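Local coordinates for glycerol trinitrate reductase (Agrobacterium tumefaciens, PDB 5EPD), which is an Old Yellow Enzyme-type glycerol trinitrate reductase that probably uses FMN and NAD(P)H to reduce xenobiotic substrates, at residues 63-68 and 101-106; 79-84 and 179-184; 28-33 and 331-336. All blocks are in the same frame, centred on the assembly; numbering follows the deposited sequence.

Contact 1. Residues 63-68 and 101-106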
ATOM      1  N   GLY A  63      -7.606  10.134  14.568  1.00 32.66           N
ATOM      2  CA  GLY A  63      -6.544  10.742  15.377  1.00 32.05           C
ATOM      3  C   GLY A  63      -5.116  10.340  14.979  1.00 32.08           C
ATOM      4  O   GLY A  63      -4.198  11.184  14.879  1.00 30.60           O
ATOM      5  N   TYR A  64      -4.946   9.040  14.773  1.00 28.42           N
ATOM      6  CA  TYR A  64      -3.681   8.439  14.401  1.00 27.32           C
ATOM      7  C   TYR A  64      -3.127   9.101  13.176  1.00 26.71           C
ATOM      8  O   TYR A  64      -1.973   9.525  13.184  1.00 29.04           O
ATOM      9  CB  TYR A  64      -3.920   6.942  14.159  1.00 27.65           C
ATOM     10  CG  TYR A  64      -2.868   6.189  13.408  1.00 26.19           C
ATOM     11  CD1 TYR A  64      -1.635   5.921  13.995  1.00 26.87           C
ATOM     12  CD2 TYR A  64      -3.140   5.662  12.135  1.00 26.19           C
ATOM     13  CE1 TYR A  64      -0.678   5.186  13.327  1.00 26.93           C
ATOM     14  CE2 TYR A  64      -2.196   4.909  11.450  1.00 26.66           C
ATOM     15  CZ  TYR A  64      -0.957   4.684  12.046  1.00 27.65           C
ATOM     16  OH  TYR A  64       0.017   3.950  11.395  1.00 28.29           O
ATOM     17  N   TYR A  65      -3.953   9.215  12.138  1.00 26.20           N
ATOM     18  CA  TYR A  65      -3.525   9.781  10.869  1.00 26.38           C
ATOM     19  C   TYR A  65      -3.331  11.286  10.982  1.00 29.34           C
ATOM     20  O   TYR A  65      -2.318  11.812  10.518  1.00 28.61           O
ATOM     21  CB  TYR A  65      -4.510   9.463   9.743  1.00 26.35           C
ATOM     22  CG  TYR A  65      -4.433   8.020   9.232  1.00 26.53           C
ATOM     23  CD1 TYR A  65      -3.304   7.559   8.551  1.00 25.79           C
ATOM     24  CD2 TYR A  65      -5.481   7.123   9.447  1.00 26.33           C
ATOM     25  CE1 TYR A  65      -3.231   6.255   8.088  1.00 26.37           C
ATOM     26  CE2 TYR A  65      -5.415   5.812   8.987  1.00 25.85           C
ATOM     27  CZ  TYR A  65      -4.294   5.384   8.316  1.00 26.77           C
ATOM     28  OH  TYR A  65      -4.244   4.084   7.848  1.00 26.64           O
ATOM     29  N   ALA A  66      -4.279  11.973  11.623  1.00 31.22           N
ATOM     30  CA  ALA A  66      -4.146  13.432  11.871  1.00 32.63           C
ATOM     31  C   ALA A  66      -2.892  13.827  12.694  1.00 30.15           C
ATOM     32  O   ALA A  66      -2.256  14.843  12.412  1.00 30.03           O
ATOM     33  CB  ALA A  66      -5.414  13.979  12.523  1.00 31.96           C
ATOM     34  N   GLN A  67      -2.542  13.015  13.690  1.00 27.99           N
ATOM     35  CA  GLN A  67      -1.251  13.133  14.368  1.00 30.38           C
ATOM     36  C   GLN A  67      -0.018  13.151  13.440  1.00 31.94           C
ATOM     37  O   GLN A  67       1.024  13.676  13.826  1.00 35.42           O
ATOM     38  CB  GLN A  67      -1.058  11.959  15.327  1.00 31.18           C
ATOM     39  CG  GLN A  67      -1.934  11.965  16.566  1.00 31.29           C
ATOM     40  CD  GLN A  67      -1.487  10.917  17.561  1.00 31.17           C
ATOM     41  OE1 GLN A  67      -0.871   9.906  17.189  1.00 27.43           O
ATOM     42  NE2 GLN A  67      -1.781  11.156  18.844  1.00 29.29           N
ATOM     43  N   ARG A  68      -0.120  12.522  12.260  1.00 32.22           N
ATOM     44  CA  ARG A  68       1.007  12.367  11.302  1.00 29.71           C
ATOM     45  C   ARG A  68       0.775  13.154  10.021  1.00 28.00           C
ATOM     46  O   ARG A  68       1.502  12.980   9.050  1.00 26.37           O
ATOM     47  CB  ARG A  68       1.167  10.875  10.963  1.00 28.86           C
ATOM     48  CG  ARG A  68       1.575  10.089  12.186  1.00 27.43           C
ATOM     49  CD  ARG A  68       1.288   8.586  12.153  1.00 27.81           C
ATOM     50  NE  ARG A  68       1.929   8.061  13.365  1.00 28.86           N
ATOM     51  CZ  ARG A  68       1.457   8.243  14.607  1.00 28.48           C
ATOM     52  NH1 ARG A  68       0.278   8.859  14.819  1.00 26.34           N
ATOM     53  NH2 ARG A  68       2.161   7.801  15.643  1.00 28.38           N
ATOM     54  N   ASP A 101     -18.118   5.711   5.348  1.00 38.79           N
ATOM     55  CA  ASP A 101     -18.468   6.750   6.317  1.00 38.16           C
ATOM     56  C   ASP A 101     -17.459   6.838   7.458  1.00 38.48           C
ATOM     57  O   ASP A 101     -17.122   7.950   7.885  1.00 39.98           O
ATOM     58  CB  ASP A 101     -19.906   6.582   6.821  1.00 37.18           C
ATOM     59  CG  ASP A 101     -20.926   6.736   5.700  1.00 37.64           C
ATOM     60  OD1 ASP A 101     -20.557   7.135   4.564  1.00 37.05           O
ATOM     61  OD2 ASP A 101     -22.102   6.432   5.951  1.00 41.52           O
ATOM     62  N   GLY A 102     -16.952   5.695   7.918  1.00 37.36           N
ATOM     63  CA  GLY A 102     -15.791   5.688   8.817  1.00 39.96           C
ATOM     64  C   GLY A 102     -14.555   6.415   8.244  1.00 41.77           C
ATOM     65  O   GLY A 102     -13.860   7.168   8.961  1.00 38.92           O
ATOM     66  N   TRP A 103     -14.283   6.196   6.957  1.00 40.59           N
ATOM     67  CA  TRP A 103     -13.131   6.814   6.300  1.00 41.65           C
ATOM     68  C   TRP A 103     -13.275   8.317   6.116  1.00 44.97           C
ATOM     69  O   TRP A 103     -12.256   9.026   6.006  1.00 45.71           O
ATOM     70  CB  TRP A 103     -12.875   6.192   4.918  1.00 40.34           C
ATOM     71  CG  TRP A 103     -12.205   4.872   4.966  1.00 38.67           C
ATOM     72  CD1 TRP A 103     -12.728   3.669   4.586  1.00 37.93           C
ATOM     73  CD2 TRP A 103     -10.870   4.611   5.411  1.00 37.05           C
ATOM     74  NE1 TRP A 103     -11.797   2.672   4.767  1.00 37.46           N
ATOM     75  CE2 TRP A 103     -10.650   3.221   5.278  1.00 36.23           C
ATOM     76  CE3 TRP A 103      -9.835   5.419   5.906  1.00 34.84           C
ATOM     77  CZ2 TRP A 103      -9.440   2.616   5.627  1.00 34.50           C
ATOM     78  CZ3 TRP A 103      -8.631   4.813   6.257  1.00 34.61           C
ATOM     79  CH2 TRP A 103      -8.449   3.420   6.112  1.00 33.95           C
ATOM     80  N   LYS A 104     -14.520   8.798   6.033  1.00 45.44           N
ATOM     81  CA  LYS A 104     -14.761  10.238   5.825  1.00 46.45           C
ATOM     82  C   LYS A 104     -14.237  11.043   6.992  1.00 44.49           C
ATOM     83  O   LYS A 104     -13.645  12.101   6.808  1.00 44.11           O
ATOM     84  CB  LYS A 104     -16.239  10.544   5.622  1.00 46.98           C
ATOM     85  CG  LYS A 104     -16.742  10.303   4.216  1.00 47.33           C
ATOM     86  CD  LYS A 104     -18.253  10.411   4.210  1.00 49.52           C
ATOM     87  CE  LYS A 104     -18.821  10.416   2.808  1.00 51.94           C
ATOM     88  NZ  LYS A 104     -20.268  10.075   2.853  1.00 55.26           N
ATOM     89  N   LYS A 105     -14.453  10.527   8.192  1.00 42.03           N
ATOM     90  CA  LYS A 105     -13.944  11.167   9.376  1.00 43.51           C
ATOM     91  C   LYS A 105     -12.409  11.254   9.356  1.00 43.74           C
ATOM     92  O   LYS A 105     -11.827  12.238   9.821  1.00 48.44           O
ATOM     93  CB  LYS A 105     -14.398  10.396  10.596  1.00 45.11           C
ATOM     94  CG  LYS A 105     -15.905  10.297  10.760  1.00 49.09           C
ATOM     95  CD  LYS A 105     -16.210  10.033  12.231  1.00 55.60           C
ATOM     96  CE  LYS A 105     -17.694   9.968  12.530  1.00 58.84           C
ATOM     97  NZ  LYS A 105     -18.189   8.593  12.268  1.00 60.51           N
ATOM     98  N   VAL A 106     -11.758  10.221   8.822  1.00 41.75           N
ATOM     99  CA  VAL A 106     -10.288  10.156   8.766  1.00 38.33           C
ATOM    100  C   VAL A 106      -9.748  11.115   7.711  1.00 36.53           C
ATOM    101  O   VAL A 106      -8.828  11.867   7.991  1.00 38.37           O
ATOM    102  CB  VAL A 106      -9.799   8.719   8.472  1.00 37.79           C
ATOM    103  CG1 VAL A 106      -8.276   8.657   8.380  1.00 37.32           C
ATOM    104  CG2 VAL A 106     -10.318   7.765   9.543  1.00 37.66           C
TER

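Contact 2. Residues 79-84 and 179-184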
ATOM      1  N   THR A  79      -6.026  -1.697   2.559  1.00 25.76           N
ATOM      2  CA  THR A  79      -7.450  -1.642   2.828  1.00 25.08           C
ATOM      3  C   THR A  79      -8.171  -2.505   1.741  1.00 25.15           C
ATOM      4  O   THR A  79      -8.186  -2.160   0.543  1.00 23.66           O
ATOM      5  CB  THR A  79      -7.912  -0.157   2.864  1.00 26.74           C
ATOM      6  OG1 THR A  79      -7.433   0.480   4.062  1.00 25.39           O
ATOM      7  CG2 THR A  79      -9.462  -0.012   2.784  1.00 27.79           C
ATOM      8  N   GLN A  80      -8.707  -3.657   2.169  1.00 25.84           N
ATOM      9  CA  GLN A  80      -9.370  -4.627   1.266  1.00 27.22           C
ATOM     10  C   GLN A  80     -10.603  -4.098   0.523  1.00 28.82           C
ATOM     11  O   GLN A  80     -11.473  -3.399   1.086  1.00 27.19           O
ATOM     12  CB  GLN A  80      -9.791  -5.881   2.007  1.00 27.07           C
ATOM     13  CG  GLN A  80     -10.783  -5.612   3.133  1.00 27.33           C
ATOM     14  CD  GLN A  80     -10.148  -5.676   4.513  1.00 28.36           C
ATOM     15  OE1 GLN A  80      -8.952  -5.411   4.698  1.00 26.69           O
ATOM     16  NE2 GLN A  80     -10.957  -6.023   5.500  1.00 31.37           N
ATOM     17  N   ILE A  81     -10.657  -4.476  -0.749  1.00 28.73           N
ATOM     18  CA  ILE A  81     -11.749  -4.105  -1.650  1.00 30.17           C
ATOM     19  C   ILE A  81     -12.991  -5.042  -1.527  1.00 32.19           C
ATOM     20  O   ILE A  81     -14.092  -4.698  -1.985  1.00 36.15           O
ATOM     21  CB  ILE A  81     -11.217  -4.074  -3.091  1.00 28.84           C
ATOM     22  CG1 ILE A  81     -10.784  -5.477  -3.561  1.00 28.56           C
ATOM     23  CG2 ILE A  81     -10.060  -3.084  -3.174  1.00 29.19           C
ATOM     24  CD1 ILE A  81     -10.373  -5.545  -5.018  1.00 29.38           C
ATOM     25  N   SER A  82     -12.791  -6.213  -0.913  1.00 30.90           N
ATOM     26  CA  SER A  82     -13.823  -7.227  -0.685  1.00 30.79           C
ATOM     27  C   SER A  82     -13.356  -8.062   0.489  1.00 31.69           C
ATOM     28  O   SER A  82     -12.189  -7.982   0.865  1.00 33.93           O
ATOM     29  CB  SER A  82     -13.922  -8.128  -1.897  1.00 30.49           C
ATOM     30  OG  SER A  82     -12.676  -8.764  -2.136  1.00 29.60           O
ATOM     31  N   GLN A  83     -14.224  -8.879   1.068  1.00 31.20           N
ATOM     32  CA  GLN A  83     -13.788  -9.776   2.160  1.00 31.46           C
ATOM     33  C   GLN A  83     -12.919 -10.921   1.623  1.00 29.77           C
ATOM     34  O   GLN A  83     -12.075 -11.488   2.348  1.00 27.88           O
ATOM     35  CB  GLN A  83     -14.996 -10.327   2.900  1.00 33.07           C
ATOM     36  CG  GLN A  83     -14.692 -11.083   4.169  1.00 36.31           C
ATOM     37  CD  GLN A  83     -15.941 -11.774   4.683  1.00 40.40           C
ATOM     38  OE1 GLN A  83     -17.036 -11.253   4.536  1.00 44.19           O
ATOM     39  NE2 GLN A  83     -15.790 -12.963   5.248  1.00 41.80           N
ATOM     40  N   GLN A  84     -13.135 -11.248   0.352  1.00 28.13           N
ATOM     41  CA  GLN A  84     -12.330 -12.212  -0.354  1.00 29.22           C
ATOM     42  C   GLN A  84     -10.866 -11.755  -0.315  1.00 31.18           C
ATOM     43  O   GLN A  84      -9.929 -12.545  -0.061  1.00 33.01           O
ATOM     44  CB  GLN A  84     -12.813 -12.327  -1.803  1.00 29.88           C
ATOM     45  CG  GLN A  84     -12.105 -13.435  -2.584  1.00 30.61           C
ATOM     46  CD  GLN A  84     -12.341 -13.356  -4.074  1.00 31.85           C
ATOM     47  OE1 GLN A  84     -11.787 -12.497  -4.773  1.00 30.91           O
ATOM     48  NE2 GLN A  84     -13.152 -14.276  -4.580  1.00 33.16           N
ATOM     49  N   ARG A 179     -12.250  -1.382  -9.264  1.00 39.40           N
ATOM     50  CA  ARG A 179     -12.857  -0.217  -9.907  1.00 42.25           C
ATOM     51  C   ARG A 179     -13.809   0.462  -8.931  1.00 42.28           C
ATOM     52  O   ARG A 179     -13.748   1.665  -8.716  1.00 43.79           O
ATOM     53  CB  ARG A 179     -13.622  -0.609 -11.180  1.00 44.54           C
ATOM     54  CG  ARG A 179     -13.949   0.588 -12.073  1.00 48.77           C
ATOM     55  CD  ARG A 179     -15.093   0.331 -13.056  1.00 53.17           C
ATOM     56  NE  ARG A 179     -16.209  -0.386 -12.429  1.00 56.34           N
ATOM     57  CZ  ARG A 179     -17.215   0.170 -11.738  1.00 57.99           C
ATOM     58  NH1 ARG A 179     -17.307   1.489 -11.563  1.00 56.99           N
ATOM     59  NH2 ARG A 179     -18.155  -0.613 -11.217  1.00 57.78           N
ATOM     60  N   LYS A 180     -14.689  -0.330  -8.346  1.00 41.37           N
ATOM     61  CA  LYS A 180     -15.693   0.165  -7.430  1.00 44.05           C
ATOM     62  C   LYS A 180     -14.995   0.669  -6.157  1.00 44.70           C
ATOM     63  O   LYS A 180     -15.355   1.729  -5.616  1.00 46.10           O
ATOM     64  CB  LYS A 180     -16.686  -0.971  -7.147  1.00 49.23           C
ATOM     65  CG  LYS A 180     -17.963  -0.612  -6.420  1.00 54.07           C
ATOM     66  CD  LYS A 180     -18.525  -1.873  -5.750  1.00 59.70           C
ATOM     67  CE  LYS A 180     -17.847  -2.180  -4.400  1.00 58.61           C
ATOM     68  NZ  LYS A 180     -17.613  -3.634  -4.144  1.00 53.99           N
ATOM     69  N   ALA A 181     -13.972  -0.049  -5.693  1.00 41.38           N
ATOM     70  CA  ALA A 181     -13.266   0.380  -4.478  1.00 42.60           C
ATOM     71  C   ALA A 181     -12.581   1.746  -4.653  1.00 39.71           C
ATOM     72  O   ALA A 181     -12.522   2.527  -3.714  1.00 39.13           O
ATOM     73  CB  ALA A 181     -12.279  -0.680  -3.985  1.00 41.74           C
ATOM     74  N   ALA A 182     -12.086   2.039  -5.849  1.00 39.46           N
ATOM     75  CA  ALA A 182     -11.530   3.361  -6.131  1.00 39.38           C
ATOM     76  C   ALA A 182     -12.591   4.457  -6.033  1.00 41.72           C
ATOM     77  O   ALA A 182     -12.333   5.499  -5.441  1.00 43.39           O
ATOM     78  CB  ALA A 182     -10.876   3.393  -7.499  1.00 40.75           C
ATOM     79  N   ALA A 183     -13.780   4.236  -6.593  1.00 42.36           N
ATOM     80  CA  ALA A 183     -14.841   5.262  -6.531  1.00 41.17           C
ATOM     81  C   ALA A 183     -15.384   5.463  -5.125  1.00 39.66           C
ATOM     82  O   ALA A 183     -15.850   6.548  -4.801  1.00 38.53           O
ATOM     83  CB  ALA A 183     -15.974   4.930  -7.490  1.00 41.74           C
ATOM     84  N   ASN A 184     -15.349   4.403  -4.312  1.00 40.86           N
ATOM     85  CA  ASN A 184     -15.662   4.491  -2.878  1.00 40.88           C
ATOM     86  C   ASN A 184     -14.609   5.314  -2.102  1.00 41.00           C
ATOM     87  O   ASN A 184     -14.927   5.952  -1.087  1.00 41.84           O
ATOM     88  CB  ASN A 184     -15.764   3.089  -2.243  1.00 40.38           C
ATOM     89  CG  ASN A 184     -16.958   2.287  -2.745  1.00 41.80           C
ATOM     90  OD1 ASN A 184     -17.868   2.828  -3.368  1.00 43.62           O
ATOM     91  ND2 ASN A 184     -16.960   0.988  -2.467  1.00 39.95           N
TER
HETATM   92  O   HOH W   1     -14.817  -2.858  -3.998  1.00 34.53           O

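Contact 3. Residues 28-33 and 331-336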
ATOM      1  N   GLN A  28      10.581  20.829   0.995  1.00 45.04           N
ATOM      2  CA  GLN A  28       9.850  21.854   0.259  1.00 48.91           C
ATOM      3  C   GLN A  28       8.709  21.243  -0.548  1.00 44.66           C
ATOM      4  O   GLN A  28       8.772  20.065  -0.915  1.00 41.50           O
ATOM      5  CB  GLN A  28      10.780  22.727  -0.586  1.00 58.34           C
ATOM      6  CG  GLN A  28      11.967  22.031  -1.237  1.00 67.26           C
ATOM      7  CD  GLN A  28      13.041  23.020  -1.668  1.00 74.76           C
ATOM      8  OE1 GLN A  28      13.338  23.985  -0.949  1.00 74.74           O
ATOM      9  NE2 GLN A  28      13.629  22.792  -2.849  1.00 78.11           N
ATOM     10  N   PRO A  29       7.650  22.035  -0.801  1.00 40.50           N
ATOM     11  CA  PRO A  29       6.442  21.504  -1.403  1.00 40.02           C
ATOM     12  C   PRO A  29       6.624  21.060  -2.843  1.00 40.69           C
ATOM     13  O   PRO A  29       7.610  21.379  -3.510  1.00 38.48           O
ATOM     14  CB  PRO A  29       5.459  22.685  -1.366  1.00 38.70           C
ATOM     15  CG  PRO A  29       6.045  23.630  -0.410  1.00 40.74           C
ATOM     16  CD  PRO A  29       7.526  23.482  -0.597  1.00 40.54           C
ATOM     17  N   THR A  30       5.656  20.310  -3.320  1.00 40.88           N
ATOM     18  CA  THR A  30       5.762  19.765  -4.642  1.00 41.24           C
ATOM     19  C   THR A  30       4.365  19.342  -5.016  1.00 41.25           C
ATOM     20  O   THR A  30       3.431  19.496  -4.211  1.00 38.42           O
ATOM     21  CB  THR A  30       6.792  18.616  -4.700  1.00 40.23           C
ATOM     22  OG1 THR A  30       6.735  18.003  -5.982  1.00 40.79           O
ATOM     23  CG2 THR A  30       6.542  17.573  -3.614  1.00 40.54           C
ATOM     24  N   SER A  31       4.196  18.884  -6.246  1.00 40.32           N
ATOM     25  CA  SER A  31       2.874  18.448  -6.664  1.00 45.51           C
ATOM     26  C   SER A  31       2.931  16.997  -7.094  1.00 43.78           C
ATOM     27  O   SER A  31       3.963  16.488  -7.524  1.00 44.75           O
ATOM     28  CB  SER A  31       2.325  19.332  -7.782  1.00 46.09           C
ATOM     29  OG  SER A  31       3.311  19.484  -8.775  1.00 48.04           O
ATOM     30  N   LEU A  32       1.810  16.332  -6.924  1.00 45.51           N
ATOM     31  CA  LEU A  32       1.645  14.966  -7.353  1.00 48.97           C
ATOM     32  C   LEU A  32       0.392  14.974  -8.205  1.00 48.87           C
ATOM     33  O   LEU A  32      -0.681  15.307  -7.708  1.00 44.75           O
ATOM     34  CB  LEU A  32       1.471  14.053  -6.137  1.00 50.22           C
ATOM     35  CG  LEU A  32       1.239  12.579  -6.461  1.00 51.33           C
ATOM     36  CD1 LEU A  32       2.471  11.994  -7.143  1.00 50.11           C
ATOM     37  CD2 LEU A  32       0.873  11.828  -5.184  1.00 52.28           C
ATOM     38  N   GLY A  33       0.532  14.622  -9.482  1.00 53.04           N
ATOM     39  CA  GLY A  33      -0.580  14.675 -10.420  1.00 55.79           C
ATOM     40  C   GLY A  33      -1.332  15.971 -10.209  1.00 58.40           C
ATOM     41  O   GLY A  33      -0.742  17.057 -10.263  1.00 55.74           O
ATOM     42  N   ALA A 331      14.594   9.737  -7.395  1.00 41.38           N
ATOM     43  CA  ALA A 331      13.192   9.774  -6.976  1.00 38.60           C
ATOM     44  C   ALA A 331      12.730  11.187  -6.773  1.00 38.27           C
ATOM     45  O   ALA A 331      13.539  12.110  -6.643  1.00 36.07           O
ATOM     46  CB  ALA A 331      12.987   8.999  -5.687  1.00 39.13           C
ATOM     47  N   ASP A 332      11.409  11.331  -6.714  1.00 37.22           N
ATOM     48  CA  ASP A 332      10.747  12.619  -6.469  1.00 35.16           C
ATOM     49  C   ASP A 332      10.199  12.745  -5.033  1.00 33.90           C
ATOM     50  O   ASP A 332      10.113  13.846  -4.495  1.00 32.80           O
ATOM     51  CB  ASP A 332       9.604  12.747  -7.460  1.00 35.32           C
ATOM     52  CG  ASP A 332      10.053  12.485  -8.881  1.00 36.02           C
ATOM     53  OD1 ASP A 332      10.997  13.186  -9.302  1.00 32.96           O
ATOM     54  OD2 ASP A 332       9.498  11.565  -9.547  1.00 32.98           O
ATOM     55  N   LEU A 333       9.805  11.611  -4.441  1.00 31.44           N
ATOM     56  CA  LEU A 333       9.333  11.540  -3.062  1.00 30.33           C
ATOM     57  C   LEU A 333      10.020  10.356  -2.366  1.00 33.78           C
ATOM     58  O   LEU A 333      10.466   9.396  -3.020  1.00 33.98           O
ATOM     59  CB  LEU A 333       7.823  11.356  -3.046  1.00 29.22           C
ATOM     60  CG  LEU A 333       7.024  12.360  -3.880  1.00 29.40           C
ATOM     61  CD1 LEU A 333       5.553  11.986  -3.898  1.00 29.98           C
ATOM     62  CD2 LEU A 333       7.199  13.763  -3.311  1.00 31.04           C
ATOM     63  N   ILE A 334      10.137  10.422  -1.045  1.00 35.56           N
ATOM     64  CA  ILE A 334      10.663   9.287  -0.308  1.00 37.12           C
ATOM     65  C   ILE A 334       9.678   8.933   0.807  1.00 35.96           C
ATOM     66  O   ILE A 334       9.178   9.812   1.520  1.00 31.10           O
ATOM     67  CB  ILE A 334      12.126   9.483   0.145  1.00 42.40           C
ATOM     68  CG1 ILE A 334      12.502   8.490   1.247  1.00 45.75           C
ATOM     69  CG2 ILE A 334      12.364  10.892   0.637  1.00 48.71           C
ATOM     70  CD1 ILE A 334      13.852   7.832   1.038  1.00 50.80           C
ATOM     71  N   ALA A 335       9.360   7.628   0.878  1.00 33.90           N
ATOM     72  CA  ALA A 335       8.376   7.099   1.798  1.00 30.40           C
ATOM     73  C   ALA A 335       9.119   6.418   2.923  1.00 29.49           C
ATOM     74  O   ALA A 335      10.000   5.625   2.655  1.00 28.17           O
ATOM     75  CB  ALA A 335       7.458   6.124   1.088  1.00 29.77           C
ATOM     76  N   PHE A 336       8.747   6.757   4.165  1.00 29.65           N
ATOM     77  CA  PHE A 336       9.302   6.211   5.413  1.00 28.86           C
ATOM     78  C   PHE A 336       8.217   5.390   6.078  1.00 28.10           C
ATOM     79  O   PHE A 336       7.048   5.795   6.095  1.00 28.40           O
ATOM     80  CB  PHE A 336       9.672   7.349   6.378  1.00 30.18           C
ATOM     81  CG  PHE A 336      10.779   8.230   5.889  1.00 31.12           C
ATOM     82  CD1 PHE A 336      10.525   9.230   4.971  1.00 30.78           C
ATOM     83  CD2 PHE A 336      12.083   8.048   6.338  1.00 33.88           C
ATOM     84  CE1 PHE A 336      11.543  10.033   4.506  1.00 32.61           C
ATOM     85  CE2 PHE A 336      13.115   8.847   5.868  1.00 34.15           C
ATOM     86  CZ  PHE A 336      12.844   9.838   4.945  1.00 33.48           C
TER

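Contact 1. Residues 63-68 and 101-106
The ring of Tyr65 has Tyr64 over one face, while the side chains of Val106 and Trp103 come in obliquely from the other side. CG1 of Val106 is the closest, 3.4 Å from Tyr65 CD2. Further along the same side of the ring, Tyr65 CE2 lies near the indole plane at the edge of Trp103, 4.3 Å from CZ3. Tyr64 points its own edge at the ring, with CD2 3.7 Å above the middle of Tyr65. Chi1 of Val106, 179°, puts CG1 anti to the backbone N, and this is the methyl that reaches the tyrosine.

The two helices, 61-66 and 97-112, are neighbours on the outside of the TIM barrel, joined through strand 73-80, and Tyr65 also rests on Ile74 and Ser76 of that strand.

Behind Tyr64, the guanidinium of Arg68 presents a face to Tyr64 CD1. In its plane, NH1 gives one bond to Tyr64 O at 2.9 Å and another to Gln67 OE1 at 2.8 Å; NE and NH2 bond to Phe340 O and Ile341 O, which should fix the rotation of the group. Across the helices, by contrast, only carbons of Tyr65, Val106 and Trp103 meet: the interface is apolar, with Tyr65 OH bonded to Glu77 and Trp103 NE1 to Gly93 O, both outside it.

Contact 2. Residues 79-84 and 179-184
The CG2 methyl of Ile81 is the branch that meets Ala181, because chi1, 65°, places CG1 between the backbone N and the carbonyl carbon and leaves CG2 beside the N, anti to the carbonyl carbon. CG2 then bears directly on the single methyl of the alanine: Ile81 CG2 lies 3.4 Å from Ala181 CB, tighter than usual for two carbons, and Ile81 CB is itself 3.7 Å from the same methyl. With so short a side chain on the helix, the backbones come close, and the CA atoms of Ile81 and Ala181 are only 5.5 Å apart.

Lys180 makes the second link. Its chain runs out extended from the helix and then bends at chi3, 82°, which brings the ammonium round to the carbonyl of Ile81. Lys180 NZ stops 4.3 Å from Ile81 O, too far for a direct bond, and a water fills the gap. That water accepts from Lys180 NZ at 2.9 Å and donates to Ile81 O at 2.8 Å.

In the barrel, Ile81 directly follows the second strand, 73-80, and helix 171-187 packs outside the sheet, following strand 117-122 in the usual beta-alpha order of the TIM fold. Leu121 of strand 117-122 touches both Ile81 and Ala181, so the pair sits over the boundary between two barrel strands. Asp177 and Phe178, one turn earlier on the helix, also touch Ile81.

The contact thus combines a close buried methyl pair with a water bridge at its partly exposed side, where Lys180 lies and where the lysine charge probably polarises the water and strengthens its hold on the Ile81 carbonyl.

Contact 3. Residues 28-33 and 331-336
Thr30 and Leu333 meet through methyl groups, their side chains running at a slant to one another rather than side by side: CG2 of Thr30 lies 3.9 Å from CD2 of Leu333. The other branch of the same leucine, CD1, faces Leu32, and Leu32 CD1 is 4.5 Å from Leu333 CD1, a looser approach. Leu333 is therefore forked between two residues of the 28-33 segment, one methyl for each. The threonine offers its methyl rather than its hydroxyl, since chi1 of 173° puts OG1 anti to the backbone N and CG2 between N and the carbonyl carbon.

Strand 30-31 pairs antiparallel with 36-37 in a small hairpin, the N-terminal lid that in Old Yellow Enzymes closes the bottom of the barrel; Leu333 opens the eighth and last barrel strand, 333-336. Leu37 of the hairpin's second strand touches Thr30, Leu32 and Leu333 alike, and Val42 and Thr310 of the flanking barrel strands also touch Leu333. Beside this apolar cluster, Asp332 turns its carboxylate to a salt bridge with Arg304 and a bond from the backbone N of Tyr311, while its carbonyl oxygen receives NH1 of Arg40.

How the contacts relate
Contacts 1 and 2 are grouped round strand 73-80: the helices of contact 1 come before and after it, contact 2 lies at its end, and Trp103 CZ2 touches Thr79 OG1 at 3.3 Å. Contact 3 stands apart, its nearest atoms about 9 Å from contact 1 and 15 Å from contact 2, though its strand 333-336 belongs to the same barrel sheet. Contact 1 sets helix against helix, tyrosine ring against valine methyl and indole, contact 2 joins a strand end to a helix through methyls and water, and contact 3 sets a lid on the barrel with aliphatic groups. Contact 1 is buried throughout; contacts 2 and 3 each include a partly exposed residue, Lys180 and Thr30.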